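Local structure of beta-galactosidase (Geobacillus stearothermophilus, 4OIF) at residues L151-S156 with E245-I250. The protein probably hydrolyses terminal non-reducing beta-D-galactose residues from beta-D-galactosides, as a zinc-containing intracellular enzyme of glycosyl hydrolase family 42 that assembles as a homotrimer. Sequence-based numbering, arbitrary orientation. Where two conformers were deposited one is given.
Sequences LMWHVS and ELTPHI
Met-152 and Ile-250 bring the two backbones closest, their CA atoms 5.5 Å apart, where barrel strand 150-154 passes the loop that leaves helix 218-246. Thr-247 is the first residue to abandon helical geometry, and a type I turn from Thr-247 to Ile-250, closed by Ile-250 N to Thr-247 O at 2.9 Å, swings the chain round toward strand 252-259. That strand runs parallel to 150-154, and Trp-153 makes backbone hydrogen bonds to Pro-251 and Thr-253, so the turn links helix 218-246 to the second strand of a beta-alpha-beta crossover in the TIM barrel.

On the strand side Trp-153 carries most of the contact. Chi1 of -70° sets CG anti to the carbonyl carbon, and chi2 then turns the pyrrole edge, CD1 and NE1, to the loop. NE1 donates to Thr-247 OG1 at 2.8 Å; the bond is bent (145° at the hydrogen), with the oxygen tilted 22° out of the ring plane. The same OG1 is hydrogen-bonded to Leu-243 O in the last turn of the helix. Ile-250 sends its CG2 methyl obliquely against the indole, 3.3 Å from Trp-153 CD1, and this methyl also lies 3.7 Å from Met-152 CA. Leu-243 and Ile-252 also touch the side chain of Trp-153.

A leucine in place of Trp-153 has no N-H to give, and would probably leave Thr-247 OG1 with one bond fewer and open a gap beside the Ile-250 methyl. One threonine hydroxyl thus links the buried indole N-H to the helix's C-terminal turn, joining strand, helix end and following loop through one polar bridge within apolar packing.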
loop_
_atom_site.group_PDB
_atom_site.type_symbol
_atom_site.label_atom_id
_atom_site.label_comp_id
_atom_site.label_asym_id
_atom_site.label_seq_id
_atom_site.Cartn_x
_atom_site.Cartn_y
_atom_site.Cartn_z
ATOM N N LEU A 151 -21.978 29.612 -28.006
ATOM C CA LEU A 151 -22.068 30.410 -26.788
ATOM C C LEU A 151 -20.722 30.727 -26.157
ATOM O O LEU A 151 -20.457 31.855 -25.743
ATOM C CB LEU A 151 -22.928 29.702 -25.745
ATOM C CG LEU A 151 -23.239 30.599 -24.550
ATOM C CD1 LEU A 151 -24.231 31.678 -24.967
ATOM C CD2 LEU A 151 -23.764 29.805 -23.359
ATOM N N MET A 152 -19.879 29.713 -26.081
ATOM C CA MET A 152 -18.641 29.806 -25.325
ATOM C C MET A 152 -17.667 28.721 -25.785
ATOM O O MET A 152 -18.079 27.683 -26.308
ATOM C CB MET A 152 -18.950 29.686 -23.826
ATOM C CG MET A 152 -17.784 29.866 -22.858
ATOM S SD MET A 152 -18.376 29.862 -21.132
ATOM C CE MET A 152 -19.393 28.392 -21.122
ATOM N N TRP A 153 -16.376 28.978 -25.617
ATOM C CA TRP A 153 -15.369 27.976 -25.885
ATOM C C TRP A 153 -15.028 27.232 -24.591
ATOM O O TRP A 153 -14.860 27.846 -23.532
ATOM C CB TRP A 153 -14.117 28.612 -26.480
ATOM C CG TRP A 153 -14.285 29.123 -27.876
ATOM C CD1 TRP A 153 -14.417 30.420 -28.264
ATOM C CD2 TRP A 153 -14.315 28.341 -29.072
ATOM N NE1 TRP A 153 -14.536 30.499 -29.625
ATOM C CE2 TRP A 153 -14.477 29.234 -30.147
ATOM C CE3 TRP A 153 -14.222 26.971 -29.340
ATOM C CZ2 TRP A 153 -14.557 28.802 -31.468
ATOM C CZ3 TRP A 153 -14.293 26.543 -30.644
ATOM C CH2 TRP A 153 -14.459 27.454 -31.695
ATOM N N HIS A 154 -14.927 25.910 -24.705
ATOM C CA HIS A 154 -14.549 25.009 -23.623
ATOM C C HIS A 154 -13.168 24.460 -23.996
ATOM O O HIS A 154 -13.052 23.448 -24.674
ATOM C CB HIS A 154 -15.633 23.918 -23.476
ATOM C CG HIS A 154 -15.348 22.846 -22.464
ATOM N ND1 HIS A 154 -14.194 22.086 -22.465
ATOM C CD2 HIS A 154 -16.129 22.332 -21.480
ATOM C CE1 HIS A 154 -14.258 21.189 -21.495
ATOM N NE2 HIS A 154 -15.426 21.310 -20.890
ATOM N N VAL A 155 -12.110 25.151 -23.595
ATOM C CA VAL A 155 -10.800 24.818 -24.137
ATOM C C VAL A 155 -10.187 23.609 -23.448
ATOM O O VAL A 155 -9.907 23.628 -22.242
ATOM C CB VAL A 155 -9.846 26.006 -24.050
ATOM C CG1 VAL A 155 -8.500 25.662 -24.675
ATOM C CG2 VAL A 155 -10.450 27.167 -24.778
ATOM N N SER A 156 -9.975 22.564 -24.253
ATOM C CA SER A 156 -9.493 21.263 -23.790
ATOM C C SER A 156 -10.444 20.672 -22.762
ATOM O O SER A 156 -11.649 20.935 -22.791
ATOM C CB SER A 156 -8.088 21.368 -23.189
ATOM O OG SER A 156 -7.510 20.084 -23.077
ATOM N N GLU A 245 -8.507 35.376 -32.497
ATOM C CA GLU A 245 -8.525 36.025 -33.805
ATOM C C GLU A 245 -9.919 36.014 -34.423
ATOM O O GLU A 245 -10.437 37.046 -34.840
ATOM C CB GLU A 245 -7.553 35.353 -34.773
ATOM C CG GLU A 245 -6.095 35.667 -34.529
ATOM C CD GLU A 245 -5.181 34.989 -35.537
ATOM O OE1 GLU A 245 -5.677 34.555 -36.613
ATOM O OE2 GLU A 245 -3.967 34.892 -35.242
ATOM N N LEU A 246 -10.522 34.835 -34.476
ATOM C CA LEU A 246 -11.724 34.649 -35.262
ATOM C C LEU A 246 -12.999 34.877 -34.465
ATOM O O LEU A 246 -14.032 35.215 -35.033
ATOM C CB LEU A 246 -11.723 33.248 -35.874
ATOM C CG LEU A 246 -10.517 32.993 -36.785
ATOM C CD1 LEU A 246 -10.583 31.612 -37.372
ATOM C CD2 LEU A 246 -10.468 34.014 -37.896
ATOM N N THR A 247 -12.942 34.695 -33.153
ATOM C CA THR A 247 -14.153 34.826 -32.346
ATOM C C THR A 247 -13.928 35.586 -31.033
ATOM O O THR A 247 -14.215 35.072 -29.952
ATOM C CB THR A 247 -14.759 33.425 -32.030
ATOM O OG1 THR A 247 -13.779 32.570 -31.408
ATOM C CG2 THR A 247 -15.273 32.762 -33.301
ATOM N N PRO A 248 -13.428 36.827 -31.124
ATOM C CA PRO A 248 -13.059 37.625 -29.945
ATOM C C PRO A 248 -14.230 37.908 -29.015
ATOM O O PRO A 248 -14.025 38.240 -27.848
ATOM C CB PRO A 248 -12.554 38.931 -30.562
ATOM C CG PRO A 248 -13.314 39.038 -31.844
ATOM C CD PRO A 248 -13.335 37.622 -32.360
ATOM N N HIS A 249 -15.444 37.790 -29.539
ATOM C CA HIS A 249 -16.667 38.073 -28.812
ATOM C C HIS A 249 -17.163 36.820 -28.091
ATOM O O HIS A 249 -18.157 36.852 -27.358
ATOM C CB HIS A 249 -17.734 38.585 -29.784
ATOM C CG HIS A 249 -18.097 37.592 -30.849
ATOM N ND1 HIS A 249 -17.167 37.065 -31.723
ATOM C CD2 HIS A 249 -19.285 37.026 -31.176
ATOM C CE1 HIS A 249 -17.765 36.212 -32.536
ATOM N NE2 HIS A 249 -19.051 36.174 -32.228
ATOM N N ILE A 250 -16.488 35.699 -28.335
ATOM C CA ILE A 250 -16.885 34.453 -27.699
ATOM C C ILE A 250 -16.048 34.191 -26.450
ATOM O O ILE A 250 -14.832 34.037 -26.529
ATOM C CB ILE A 250 -16.774 33.260 -28.656
ATOM C CG1 ILE A 250 -17.543 33.553 -29.940
ATOM C CG2 ILE A 250 -17.346 32.005 -27.987
ATOM C CD1 ILE A 250 -19.056 33.627 -29.741
#